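Local structure of putative ATP-dependent endonuclease of the OLD family (Thermus scotoductus, 6P74) at residues Asn352-Gly357 / Gly408-Glu413; Leu375-Gly380 / Val429-Val434; Pro425-His430 / Arg471-Gln476. The protein degrades linear or supercoiled double-stranded DNA from 5' to 3' in the presence of divalent metal ions, and hydrolyses ATP in a reaction stimulated by DNA. All coordinates share one frame; numbering follows the deposited sequence.

Interaction 1: residues Asn352-Gly357 / Gly408-Glu413; sequences NRFKLG and GKAGIE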
ATOM      1  N   ASN A 352     -22.328  18.265 -30.717  1.00 77.59           N
ATOM      2  CA  ASN A 352     -23.714  18.504 -31.110  1.00 77.03           C
ATOM      3  C   ASN A 352     -23.943  18.185 -32.577  1.00 79.97           C
ATOM      4  O   ASN A 352     -24.984  17.623 -32.934  1.00 86.56           O
ATOM      5  CB  ASN A 352     -24.111  19.955 -30.834  1.00 77.80           C
ATOM      6  CG  ASN A 352     -24.206  20.271 -29.352  1.00 88.04           C
ATOM      7  OD1 ASN A 352     -24.414  19.384 -28.509  1.00 88.33           O
ATOM      8  ND2 ASN A 352     -24.053  21.546 -29.022  1.00 95.02           N
ATOM      9  N   ARG A 353     -23.008  18.574 -33.449  1.00 79.97           N
ATOM     10  CA  ARG A 353     -23.164  18.250 -34.863  1.00 82.85           C
ATOM     11  C   ARG A 353     -23.218  16.750 -35.062  1.00 78.71           C
ATOM     12  O   ARG A 353     -23.911  16.265 -35.962  1.00 79.76           O
ATOM     13  CB  ARG A 353     -22.022  18.832 -35.706  1.00 75.56           C
ATOM     14  CG  ARG A 353     -21.987  20.336 -35.825  1.00 75.19           C
ATOM     15  CD  ARG A 353     -20.584  20.831 -36.246  1.00 78.95           C
ATOM     16  NE  ARG A 353     -20.375  20.844 -37.692  1.00 94.10           N
ATOM     17  CZ  ARG A 353     -19.780  19.865 -38.380  1.00108.06           C
ATOM     18  NH1 ARG A 353     -19.322  18.764 -37.757  1.00 98.57           N
ATOM     19  NH2 ARG A 353     -19.631  19.993 -39.704  1.00114.26           N
ATOM     20  N   PHE A 354     -22.494  16.000 -34.235  1.00 74.55           N
ATOM     21  CA  PHE A 354     -22.548  14.556 -34.367  1.00 78.31           C
ATOM     22  C   PHE A 354     -23.882  14.000 -33.875  1.00 80.84           C
ATOM     23  O   PHE A 354     -24.383  13.015 -34.427  1.00 75.21           O
ATOM     24  CB  PHE A 354     -21.391  13.913 -33.616  1.00 73.36           C
ATOM     25  CG  PHE A 354     -21.481  12.423 -33.575  1.00 69.10           C
ATOM     26  CD1 PHE A 354     -21.100  11.664 -34.686  1.00 61.53           C
ATOM     27  CD2 PHE A 354     -21.994  11.782 -32.451  1.00 60.75           C
ATOM     28  CE1 PHE A 354     -21.207  10.279 -34.667  1.00 64.15           C
ATOM     29  CE2 PHE A 354     -22.102  10.390 -32.411  1.00 67.24           C
ATOM     30  CZ  PHE A 354     -21.703   9.633 -33.528  1.00 66.29           C
ATOM     31  N   LYS A 355     -24.489  14.630 -32.868  1.00 82.82           N
ATOM     32  CA  LYS A 355     -25.730  14.097 -32.319  1.00 83.84           C
ATOM     33  C   LYS A 355     -26.905  14.198 -33.296  1.00 84.14           C
ATOM     34  O   LYS A 355     -27.894  13.484 -33.117  1.00 83.29           O
ATOM     35  CB  LYS A 355     -26.076  14.794 -30.995  1.00 88.10           C
ATOM     36  CG  LYS A 355     -24.950  14.785 -29.949  1.00 91.03           C
ATOM     37  CD  LYS A 355     -25.456  14.673 -28.498  1.00 96.65           C
ATOM     38  CE  LYS A 355     -26.836  15.313 -28.280  1.00102.05           C
ATOM     39  NZ  LYS A 355     -26.825  16.774 -27.912  1.00105.75           N
ATOM     40  N   LEU A 356     -26.829  15.029 -34.334  1.00 83.18           N
ATOM     41  CA  LEU A 356     -27.875  15.035 -35.361  1.00 86.18           C
ATOM     42  C   LEU A 356     -27.634  13.863 -36.304  1.00 93.64           C
ATOM     43  O   LEU A 356     -26.751  13.910 -37.166  1.00 93.09           O
ATOM     44  CB  LEU A 356     -27.883  16.341 -36.141  1.00 87.59           C
ATOM     45  CG  LEU A 356     -27.524  17.669 -35.475  1.00 90.07           C
ATOM     46  CD1 LEU A 356     -27.243  18.690 -36.578  1.00 90.46           C
ATOM     47  CD2 LEU A 356     -28.615  18.170 -34.519  1.00 94.99           C
ATOM     48  N   GLY A 357     -28.425  12.803 -36.159  1.00103.47           N
ATOM     49  CA  GLY A 357     -28.294  11.634 -37.007  1.00103.06           C
ATOM     50  C   GLY A 357     -27.230  10.638 -36.600  1.00 90.92           C
ATOM     51  O   GLY A 357     -27.275   9.491 -37.057  1.00 93.33           O
ATOM     52  N   GLY A 408     -19.106   7.785 -38.976  1.00 56.43           N
ATOM     53  CA  GLY A 408     -19.194   8.755 -40.058  1.00 57.13           C
ATOM     54  C   GLY A 408     -18.255   9.918 -39.816  1.00 59.53           C
ATOM     55  O   GLY A 408     -17.533   9.971 -38.817  1.00 58.27           O
ATOM     56  N   LYS A 409     -18.268  10.880 -40.747  1.00 62.49           N
ATOM     57  CA  LYS A 409     -17.226  11.904 -40.724  1.00 57.43           C
ATOM     58  C   LYS A 409     -17.366  12.819 -39.509  1.00 59.74           C
ATOM     59  O   LYS A 409     -16.375  13.090 -38.814  1.00 57.38           O
ATOM     60  CB  LYS A 409     -17.228  12.682 -42.037  1.00 58.25           C
ATOM     61  CG  LYS A 409     -16.766  11.762 -43.221  1.00 58.84           C
ATOM     62  CD  LYS A 409     -16.731  12.497 -44.559  1.00 58.34           C
ATOM     63  CE  LYS A 409     -16.207  11.573 -45.678  1.00 58.28           C
ATOM     64  NZ  LYS A 409     -16.283  12.241 -47.014  1.00 55.56           N
ATOM     65  N   ALA A 410     -18.593  13.282 -39.219  1.00 57.31           N
ATOM     66  CA  ALA A 410     -18.816  14.079 -38.016  1.00 55.52           C
ATOM     67  C   ALA A 410     -18.375  13.322 -36.770  1.00 59.59           C
ATOM     68  O   ALA A 410     -17.880  13.933 -35.818  1.00 72.00           O
ATOM     69  CB  ALA A 410     -20.294  14.500 -37.908  1.00 56.24           C
ATOM     70  N   GLY A 411     -18.524  11.997 -36.770  1.00 59.00           N
ATOM     71  CA  GLY A 411     -18.040  11.197 -35.656  1.00 47.06           C
ATOM     72  C   GLY A 411     -16.530  11.194 -35.563  1.00 58.73           C
ATOM     73  O   GLY A 411     -15.971  11.153 -34.461  1.00 64.48           O
ATOM     74  N   ILE A 412     -15.850  11.212 -36.716  1.00 57.78           N
ATOM     75  CA  ILE A 412     -14.388  11.277 -36.726  1.00 63.48           C
ATOM     76  C   ILE A 412     -13.906  12.600 -36.129  1.00 55.89           C
ATOM     77  O   ILE A 412     -13.017  12.619 -35.278  1.00 61.60           O
ATOM     78  CB  ILE A 412     -13.836  11.072 -38.150  1.00 61.04           C
ATOM     79  CG1 ILE A 412     -14.032   9.632 -38.598  1.00 64.89           C
ATOM     80  CG2 ILE A 412     -12.346  11.361 -38.182  1.00 53.35           C
ATOM     81  CD1 ILE A 412     -13.634   9.383 -40.031  1.00 56.89           C
ATOM     82  N   GLU A 413     -14.464  13.720 -36.587  1.00 55.63           N
ATOM     83  CA  GLU A 413     -14.184  15.012 -35.965  1.00 64.99           C
ATOM     84  C   GLU A 413     -14.210  14.922 -34.449  1.00 63.57           C
ATOM     85  O   GLU A 413     -13.311  15.423 -33.765  1.00 60.58           O
ATOM     86  CB  GLU A 413     -15.213  16.050 -36.388  1.00 67.48           C
ATOM     87  CG  GLU A 413     -15.093  16.595 -37.737  1.00 76.88           C
ATOM     88  CD  GLU A 413     -15.822  17.905 -37.802  1.00 82.30           C
ATOM     89  OE1 GLU A 413     -15.332  18.874 -37.180  1.00 79.83           O
ATOM     90  OE2 GLU A 413     -16.908  17.954 -38.415  1.00 88.25           O
TER
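R353, on the last turn of helix 341-355, reaches across to E413 on helix 409-422 and makes the one charged link of this contact. Its NH1 lies 2.6 Å from OE2 of E413, a short salt bridge but weak as a hydrogen bond, since the N-H...O angle is only 120°; the guanidinium and carboxylate planes are turned 64° apart. The arginine chain is bent at chi3, which swings the guanidinium over to the glutamate. E413 OE2 also forms a salt bridge with R462 of helix 443-467, so a single oxygen serves two arginines and ties three helices together.

Apolar contact accounts for the rest. The F354 ring sits obliquely against the backbone of G411, with CD1 3.2 Å from CA of G411 and CE1 3.4 Å from the same atom. The torsion that sends CG anti to the backbone N, chi1 173°, aims the ring at this part of the helix. Glycine suits the place because its bare CA lets an aromatic carbon settle directly on the main chain. A410 is the neighbouring small residue. Its methyl lies 4.2 Å from CA of F354, so the two helices come close, with CA atoms of F354 and A410 5.2 Å apart.

At the start of the second helix, G408 is the N-cap, and its backbone is hydrogen-bonded to that of E377.

The contact joins the C-terminal part of the ATPase domain to the Toprim domain. Small residues permit the close approach, the aromatic ring lies against the G411 backbone, and the shared carboxylate probably offsets the positive charge of the two arginines at the margin of this junction.

Interaction 2: residues Leu375-Gly380 / Val429-Val434; sequences LVEGYG and VHDEDV. With SM (samarium (III) ion), chain O.
E377 sends its side chain, extended beyond CG, from the end of strand 372-376 across to the end of strand 426-431. There OE2 receives the backbone N-H of D431 at 2.7 Å in an almost straight bond (175°), on its syn side but 35° out of the carboxylate plane. The carboxylate stands nearly perpendicular to the H430 ring, 82° between planes, and OE2 passes 3.5 Å from CB of H430. The ring itself leads away from E377, and its ND1 donates to O of D431, an oxygen that K409 also grips.

E377 and D433 run past each other in opposite directions, their OE1 and OD2 4.0 Å apart with a water lying between them. D431 points its OD2 at the samarium ion, 2.4 Å away, while its OD1 takes the backbone N-H of L479; E480 and a water also bind the metal. Behind these acids, the strands are joined by V429 N to L375 O at 3.0 Å and by a water linking E377 N with V429 O.

Such an acidic cluster at strand ends is the hallmark of the Toprim metal centre. Gathered carboxylates favour cations: samarium is seen on D431 and E480, and E377, D431 and D433 probably bind a divalent metal in the working nuclease.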
ATOM      1  N   LEU A 375      -8.610   5.859 -36.805  1.00 56.29           N
ATOM      2  CA  LEU A 375      -9.996   6.325 -36.843  1.00 61.14           C
ATOM      3  C   LEU A 375     -10.563   6.107 -38.246  1.00 61.18           C
ATOM      4  O   LEU A 375     -10.020   6.654 -39.208  1.00 62.15           O
ATOM      5  CB  LEU A 375     -10.061   7.811 -36.475  1.00 53.57           C
ATOM      6  CG  LEU A 375      -9.276   8.129 -35.196  1.00 56.50           C
ATOM      7  CD1 LEU A 375      -9.485   9.588 -34.734  1.00 55.18           C
ATOM      8  CD2 LEU A 375      -9.674   7.134 -34.073  1.00 48.12           C
ATOM      9  N   VAL A 376     -11.649   5.325 -38.366  1.00 58.96           N
ATOM     10  CA  VAL A 376     -12.318   5.105 -39.648  1.00 55.06           C
ATOM     11  C   VAL A 376     -13.804   5.457 -39.509  1.00 55.81           C
ATOM     12  O   VAL A 376     -14.336   5.632 -38.401  1.00 59.19           O
ATOM     13  CB  VAL A 376     -12.136   3.658 -40.182  1.00 55.62           C
ATOM     14  CG1 VAL A 376     -10.690   3.247 -40.162  1.00 49.66           C
ATOM     15  CG2 VAL A 376     -12.978   2.670 -39.387  1.00 49.98           C
ATOM     16  N   GLU A 377     -14.473   5.574 -40.669  1.00 51.98           N
ATOM     17  CA  GLU A 377     -15.863   6.028 -40.693  1.00 61.25           C
ATOM     18  C   GLU A 377     -16.822   5.012 -40.091  1.00 64.40           C
ATOM     19  O   GLU A 377     -17.720   5.380 -39.320  1.00 64.41           O
ATOM     20  CB  GLU A 377     -16.320   6.340 -42.104  1.00 55.51           C
ATOM     21  CG  GLU A 377     -15.639   7.520 -42.737  1.00 65.26           C
ATOM     22  CD  GLU A 377     -16.000   7.647 -44.209  1.00 73.07           C
ATOM     23  OE1 GLU A 377     -17.131   8.069 -44.500  1.00 77.46           O
ATOM     24  OE2 GLU A 377     -15.176   7.286 -45.075  1.00 77.89           O
ATOM     25  N   GLY A 378     -16.687   3.743 -40.457  1.00 58.70           N
ATOM     26  CA  GLY A 378     -17.834   2.863 -40.309  1.00 58.43           C
ATOM     27  C   GLY A 378     -17.454   1.407 -40.176  1.00 63.86           C
ATOM     28  O   GLY A 378     -16.276   1.042 -40.156  1.00 65.95           O
ATOM     29  N   TYR A 379     -18.493   0.580 -40.059  1.00 67.43           N
ATOM     30  CA  TYR A 379     -18.285  -0.832 -39.762  1.00 66.55           C
ATOM     31  C   TYR A 379     -17.484  -1.510 -40.870  1.00 66.12           C
ATOM     32  O   TYR A 379     -16.500  -2.215 -40.605  1.00 60.19           O
ATOM     33  CB  TYR A 379     -19.634  -1.515 -39.564  1.00 69.87           C
ATOM     34  CG  TYR A 379     -19.523  -3.001 -39.358  1.00 72.41           C
ATOM     35  CD1 TYR A 379     -19.220  -3.526 -38.108  1.00 75.27           C
ATOM     36  CD2 TYR A 379     -19.708  -3.881 -40.423  1.00 72.93           C
ATOM     37  CE1 TYR A 379     -19.114  -4.897 -37.915  1.00 80.27           C
ATOM     38  CE2 TYR A 379     -19.602  -5.237 -40.247  1.00 79.58           C
ATOM     39  CZ  TYR A 379     -19.312  -5.744 -38.990  1.00 82.77           C
ATOM     40  OH  TYR A 379     -19.198  -7.097 -38.830  1.00 91.61           O
ATOM     41  N   GLY A 380     -17.881  -1.288 -42.125  1.00 62.22           N
ATOM     42  CA  GLY A 380     -17.135  -1.847 -43.242  1.00 64.17           C
ATOM     43  C   GLY A 380     -15.681  -1.406 -43.277  1.00 66.72           C
ATOM     44  O   GLY A 380     -14.802  -2.176 -43.669  1.00 67.03           O
ATOM     45  N   VAL A 429      -8.408   7.599 -41.574  1.00 58.03           N
ATOM     46  CA  VAL A 429      -8.686   7.264 -42.973  1.00 61.69           C
ATOM     47  C   VAL A 429     -10.171   7.463 -43.206  1.00 54.77           C
ATOM     48  O   VAL A 429     -10.991   6.978 -42.421  1.00 60.44           O
ATOM     49  CB  VAL A 429      -8.313   5.817 -43.361  1.00 71.38           C
ATOM     50  CG1 VAL A 429      -7.938   5.747 -44.834  1.00 77.32           C
ATOM     51  CG2 VAL A 429      -7.244   5.253 -42.469  1.00 79.01           C
ATOM     52  N   HIS A 430     -10.524   8.102 -44.316  1.00 54.52           N
ATOM     53  CA  HIS A 430     -11.924   8.175 -44.703  1.00 53.69           C
ATOM     54  C   HIS A 430     -12.032   8.295 -46.224  1.00 56.37           C
ATOM     55  O   HIS A 430     -11.056   8.592 -46.930  1.00 59.93           O
ATOM     56  CB  HIS A 430     -12.611   9.345 -44.002  1.00 49.59           C
ATOM     57  CG  HIS A 430     -12.116  10.678 -44.455  1.00 53.42           C
ATOM     58  ND1 HIS A 430     -12.568  11.278 -45.607  1.00 58.04           N
ATOM     59  CD2 HIS A 430     -11.184  11.517 -43.932  1.00 53.72           C
ATOM     60  CE1 HIS A 430     -11.957  12.442 -45.761  1.00 60.30           C
ATOM     61  NE2 HIS A 430     -11.114  12.610 -44.758  1.00 55.69           N
ATOM     62  N   ASP A 431     -13.247   8.093 -46.723  1.00 54.75           N
ATOM     63  CA  ASP A 431     -13.515   8.240 -48.150  1.00 55.98           C
ATOM     64  C   ASP A 431     -13.665   9.703 -48.529  1.00 55.82           C
ATOM     65  O   ASP A 431     -14.097  10.534 -47.728  1.00 59.95           O
ATOM     66  CB  ASP A 431     -14.792   7.478 -48.552  1.00 54.83           C
ATOM     67  CG  ASP A 431     -14.615   5.948 -48.522  1.00 60.94           C
ATOM     68  OD1 ASP A 431     -13.456   5.508 -48.474  1.00 61.52           O
ATOM     69  OD2 ASP A 431     -15.620   5.190 -48.514  1.00 67.09           O
ATOM     70  N   GLU A 432     -13.329  10.016 -49.782  1.00 58.94           N
ATOM     71  CA  GLU A 432     -13.591  11.358 -50.282  1.00 64.89           C
ATOM     72  C   GLU A 432     -15.087  11.579 -50.494  1.00 70.36           C
ATOM     73  O   GLU A 432     -15.646  12.585 -50.042  1.00 68.52           O
ATOM     74  CB  GLU A 432     -12.818  11.596 -51.574  1.00 57.98           C
ATOM     75  CG  GLU A 432     -12.923  13.020 -52.143  1.00 57.22           C
ATOM     76  CD  GLU A 432     -12.411  13.070 -53.591  1.00 77.30           C
ATOM     77  OE1 GLU A 432     -12.181  11.984 -54.157  1.00 75.79           O
ATOM     78  OE2 GLU A 432     -12.251  14.167 -54.177  1.00 86.16           O
ATOM     79  N   ASP A 433     -15.750  10.657 -51.201  1.00 64.85           N
ATOM     80  CA  ASP A 433     -17.200  10.717 -51.429  1.00 63.34           C
ATOM     81  C   ASP A 433     -17.614  11.912 -52.277  1.00 66.19           C
ATOM     82  O   ASP A 433     -18.666  12.509 -52.058  1.00 71.24           O
ATOM     83  CB  ASP A 433     -17.965  10.711 -50.114  1.00 60.68           C
ATOM     84  CG  ASP A 433     -18.019   9.333 -49.506  1.00 63.20           C
ATOM     85  OD1 ASP A 433     -18.035   8.362 -50.294  1.00 63.16           O
ATOM     86  OD2 ASP A 433     -18.054   9.206 -48.270  1.00 66.38           O
ATOM     87  N   VAL A 434     -16.792  12.238 -53.265  1.00 63.08           N
ATOM     88  CA  VAL A 434     -17.086  13.253 -54.264  1.00 59.60           C
ATOM     89  C   VAL A 434     -17.149  12.541 -55.604  1.00 62.83           C
ATOM     90  O   VAL A 434     -16.285  11.717 -55.910  1.00 74.40           O
ATOM     91  CB  VAL A 434     -16.005  14.345 -54.257  1.00 55.11           C
ATOM     92  CG1 VAL A 434     -16.133  15.302 -55.473  1.00 57.81           C
ATOM     93  CG2 VAL A 434     -16.016  15.044 -52.892  1.00 60.61           C
TER
HETATM   94 SM    SM O 614     -17.705   4.421 -47.718  1.00 49.77          SM
HETATM   95  O   HOH W   1     -13.117   5.077 -43.012  1.00 59.23           O
HETATM   96  O   HOH W   2     -18.118   7.115 -46.954  1.00 59.36           O
HETATM   97  O   HOH W   3     -18.414   5.876 -49.746  1.00 54.46           O

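Interaction 3: residues Pro425-His430 / Arg471-Gln476; sequences PFVVVH and RVFVVQ
Strands 426-430 and 472-475 run parallel, 16° between their directions, joined by four backbone hydrogen bonds in the alternating parallel pattern: V428 N to R471 O, F473 N to V428 O, H430 N to F473 O and V475 N to H430 O. Beta-branched valines, at home in extended chain, occupy most of the positions. On the face carrying V428, V472, H430 and V474, V472 CG2 rests 4.0 Å from V428 CB. The H430 ring lies obliquely to its neighbours, with NE2 3.9 Å from CG1 of V472 and equally far from CG2 of V474; the histidine and V474 lie side by side and point the same way.

These two strands are neighbours in the four-stranded parallel sheet of the Toprim domain, and helix 443-467 connects them in a beta-alpha-beta crossover. That helix packs on the H430 face, where A467 touches both F426 and V472, while helix 513-523 covers the face of V427, V429 and F473.

On this second face the F473 ring offers CD1 to CG1 of V427 at 3.7 Å, and V429 CG1 bridges F473 and V475, coming 4.0 Å from CG2 of the latter. At the start of the strands, R471 crosses F426 at about a right angle: the guanidinium plane is 79° from the ring plane, and NE sits over one ring face, 3.2 Å from CZ. Bends at chi2 and chi3 fold the arginine back onto the phenylalanine, whose electron-rich face can accept the edge of a positively charged guanidinium that the long side chain is able to bring there.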
ATOM      1  N   PRO A 425      -1.947   9.535 -29.897  1.00 69.20           N
ATOM      2  CA  PRO A 425      -1.579   9.504 -31.316  1.00 67.79           C
ATOM      3  C   PRO A 425      -2.650   8.786 -32.113  1.00 68.33           C
ATOM      4  O   PRO A 425      -3.251   7.817 -31.639  1.00 65.58           O
ATOM      5  CB  PRO A 425      -0.254   8.728 -31.335  1.00 62.96           C
ATOM      6  CG  PRO A 425       0.198   8.701 -29.926  1.00 70.08           C
ATOM      7  CD  PRO A 425      -1.033   8.728 -29.084  1.00 70.01           C
ATOM      8  N   PHE A 426      -2.889   9.261 -33.334  1.00 61.21           N
ATOM      9  CA  PHE A 426      -3.957   8.686 -34.138  1.00 60.05           C
ATOM     10  C   PHE A 426      -3.658   8.884 -35.620  1.00 63.24           C
ATOM     11  O   PHE A 426      -2.890   9.765 -36.006  1.00 59.45           O
ATOM     12  CB  PHE A 426      -5.317   9.304 -33.786  1.00 53.74           C
ATOM     13  CG  PHE A 426      -5.409  10.766 -34.119  1.00 59.32           C
ATOM     14  CD1 PHE A 426      -4.979  11.717 -33.216  1.00 54.32           C
ATOM     15  CD2 PHE A 426      -5.878  11.182 -35.356  1.00 60.68           C
ATOM     16  CE1 PHE A 426      -5.029  13.068 -33.532  1.00 61.05           C
ATOM     17  CE2 PHE A 426      -5.944  12.517 -35.680  1.00 57.62           C
ATOM     18  CZ  PHE A 426      -5.521  13.470 -34.758  1.00 64.31           C
ATOM     19  N   VAL A 427      -4.279   8.043 -36.447  1.00 63.97           N
ATOM     20  CA  VAL A 427      -4.355   8.253 -37.889  1.00 60.13           C
ATOM     21  C   VAL A 427      -5.834   8.203 -38.296  1.00 55.88           C
ATOM     22  O   VAL A 427      -6.618   7.411 -37.757  1.00 57.13           O
ATOM     23  CB  VAL A 427      -3.504   7.204 -38.642  1.00 60.70           C
ATOM     24  CG1 VAL A 427      -3.701   7.297 -40.155  1.00 58.61           C
ATOM     25  CG2 VAL A 427      -2.015   7.347 -38.283  1.00 56.96           C
ATOM     26  N   VAL A 428      -6.224   9.072 -39.220  1.00 56.52           N
ATOM     27  CA  VAL A 428      -7.558   9.062 -39.807  1.00 56.71           C
ATOM     28  C   VAL A 428      -7.483   8.497 -41.232  1.00 59.22           C
ATOM     29  O   VAL A 428      -6.627   8.907 -42.032  1.00 54.05           O
ATOM     30  CB  VAL A 428      -8.167  10.473 -39.840  1.00 57.88           C
ATOM     31  CG1 VAL A 428      -9.567  10.393 -40.384  1.00 54.59           C
ATOM     32  CG2 VAL A 428      -8.151  11.126 -38.458  1.00 57.97           C
ATOM     33  N   VAL A 429      -8.408   7.599 -41.574  1.00 58.03           N
ATOM     34  CA  VAL A 429      -8.686   7.264 -42.973  1.00 61.69           C
ATOM     35  C   VAL A 429     -10.171   7.463 -43.206  1.00 54.77           C
ATOM     36  O   VAL A 429     -10.991   6.978 -42.421  1.00 60.44           O
ATOM     37  CB  VAL A 429      -8.313   5.817 -43.361  1.00 71.38           C
ATOM     38  CG1 VAL A 429      -7.938   5.747 -44.834  1.00 77.32           C
ATOM     39  CG2 VAL A 429      -7.244   5.253 -42.469  1.00 79.01           C
ATOM     40  N   HIS A 430     -10.524   8.102 -44.316  1.00 54.52           N
ATOM     41  CA  HIS A 430     -11.924   8.175 -44.703  1.00 53.69           C
ATOM     42  C   HIS A 430     -12.032   8.295 -46.224  1.00 56.37           C
ATOM     43  O   HIS A 430     -11.056   8.592 -46.930  1.00 59.93           O
ATOM     44  CB  HIS A 430     -12.611   9.345 -44.002  1.00 49.59           C
ATOM     45  CG  HIS A 430     -12.116  10.678 -44.455  1.00 53.42           C
ATOM     46  ND1 HIS A 430     -12.568  11.278 -45.607  1.00 58.04           N
ATOM     47  CD2 HIS A 430     -11.184  11.517 -43.932  1.00 53.72           C
ATOM     48  CE1 HIS A 430     -11.957  12.442 -45.761  1.00 60.30           C
ATOM     49  NE2 HIS A 430     -11.114  12.610 -44.758  1.00 55.69           N
ATOM     50  N   ARG A 471      -1.858  13.541 -40.779  1.00 64.91           N
ATOM     51  CA  ARG A 471      -2.454  12.414 -40.079  1.00 68.65           C
ATOM     52  C   ARG A 471      -3.669  11.844 -40.797  1.00 66.27           C
ATOM     53  O   ARG A 471      -4.304  10.920 -40.274  1.00 65.18           O
ATOM     54  CB  ARG A 471      -2.833  12.832 -38.654  1.00 65.12           C
ATOM     55  CG  ARG A 471      -1.686  13.505 -37.917  1.00 77.96           C
ATOM     56  CD  ARG A 471      -1.579  13.043 -36.463  1.00 76.32           C
ATOM     57  NE  ARG A 471      -2.402  13.815 -35.565  1.00 88.35           N
ATOM     58  CZ  ARG A 471      -2.085  15.035 -35.154  1.00 99.98           C
ATOM     59  NH1 ARG A 471      -0.970  15.592 -35.614  1.00114.02           N
ATOM     60  NH2 ARG A 471      -2.873  15.697 -34.303  1.00 88.30           N
ATOM     61  N   VAL A 472      -4.012  12.365 -41.973  1.00 63.12           N
ATOM     62  CA  VAL A 472      -5.252  12.022 -42.658  1.00 64.81           C
ATOM     63  C   VAL A 472      -4.943  11.409 -44.013  1.00 63.76           C
ATOM     64  O   VAL A 472      -4.192  11.987 -44.809  1.00 60.42           O
ATOM     65  CB  VAL A 472      -6.167  13.247 -42.817  1.00 59.44           C
ATOM     66  CG1 VAL A 472      -7.466  12.842 -43.545  1.00 54.35           C
ATOM     67  CG2 VAL A 472      -6.494  13.766 -41.492  1.00 54.50           C
ATOM     68  N   PHE A 473      -5.539  10.246 -44.271  1.00 65.13           N
ATOM     69  CA  PHE A 473      -5.469   9.574 -45.565  1.00 65.01           C
ATOM     70  C   PHE A 473      -6.861   9.539 -46.188  1.00 60.96           C
ATOM     71  O   PHE A 473      -7.833   9.196 -45.510  1.00 60.45           O
ATOM     72  CB  PHE A 473      -4.895   8.164 -45.395  1.00 58.59           C
ATOM     73  CG  PHE A 473      -3.472   8.164 -44.895  1.00 59.09           C
ATOM     74  CD1 PHE A 473      -3.186   8.489 -43.578  1.00 61.41           C
ATOM     75  CD2 PHE A 473      -2.421   7.924 -45.760  1.00 59.80           C
ATOM     76  CE1 PHE A 473      -1.874   8.539 -43.119  1.00 62.88           C
ATOM     77  CE2 PHE A 473      -1.101   7.945 -45.307  1.00 61.90           C
ATOM     78  CZ  PHE A 473      -0.827   8.247 -43.984  1.00 58.72           C
ATOM     79  N   VAL A 474      -6.967   9.895 -47.469  1.00 60.86           N
ATOM     80  CA  VAL A 474      -8.269   9.978 -48.115  1.00 65.04           C
ATOM     81  C   VAL A 474      -8.343   8.936 -49.221  1.00 60.00           C
ATOM     82  O   VAL A 474      -7.540   8.961 -50.157  1.00 59.51           O
ATOM     83  CB  VAL A 474      -8.556  11.375 -48.666  1.00 61.46           C
ATOM     84  CG1 VAL A 474      -9.954  11.374 -49.263  1.00 63.54           C
ATOM     85  CG2 VAL A 474      -8.436  12.445 -47.525  1.00 62.32           C
ATOM     86  N   VAL A 475      -9.312   8.027 -49.120  1.00 63.88           N
ATOM     87  CA  VAL A 475      -9.553   7.059 -50.192  1.00 69.44           C
ATOM     88  C   VAL A 475     -10.447   7.710 -51.243  1.00 64.27           C
ATOM     89  O   VAL A 475     -11.592   8.062 -50.951  1.00 62.64           O
ATOM     90  CB  VAL A 475     -10.194   5.771 -49.659  1.00 64.11           C
ATOM     91  CG1 VAL A 475     -10.338   4.780 -50.827  1.00 55.07           C
ATOM     92  CG2 VAL A 475      -9.363   5.177 -48.554  1.00 55.74           C
ATOM     93  N   GLN A 476      -9.924   7.869 -52.462  1.00 60.96           N
ATOM     94  CA  GLN A 476     -10.572   8.532 -53.603  1.00 63.46           C
ATOM     95  C   GLN A 476     -11.049   7.505 -54.618  1.00 66.55           C
ATOM     96  O   GLN A 476     -10.217   6.741 -55.137  1.00 67.37           O
ATOM     97  CB  GLN A 476      -9.574   9.462 -54.294  1.00 63.07           C
ATOM     98  CG  GLN A 476      -8.858  10.403 -53.377  1.00 72.83           C
ATOM     99  CD  GLN A 476      -8.173  11.481 -54.163  1.00 81.34           C
ATOM    100  OE1 GLN A 476      -7.029  11.318 -54.572  1.00 87.16           O
ATOM    101  NE2 GLN A 476      -8.884  12.574 -54.425  1.00 87.89           N
TER

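How the interactions relate
From the N terminus, helix 341-355 lies near the end of the ATPase part, and interaction 1 closes a loop of 50 residues by bringing it against helix 409-422. Interaction 2 opens within that loop at 375-380 and closes beyond it at 429-434, so the two cross; G408 and K409 of interaction 1 reach E377 and D431 of interaction 2, so they touch directly. Interaction 3 follows interaction 1 in series: it starts on strand 426-431, where interaction 2 ends, sharing V429 and H430, and closes at 471-476. Interactions 2 and 3 thus flank the same central strand of the Toprim sheet, while interaction 1 fastens the adjoining helix to the ATPase domain.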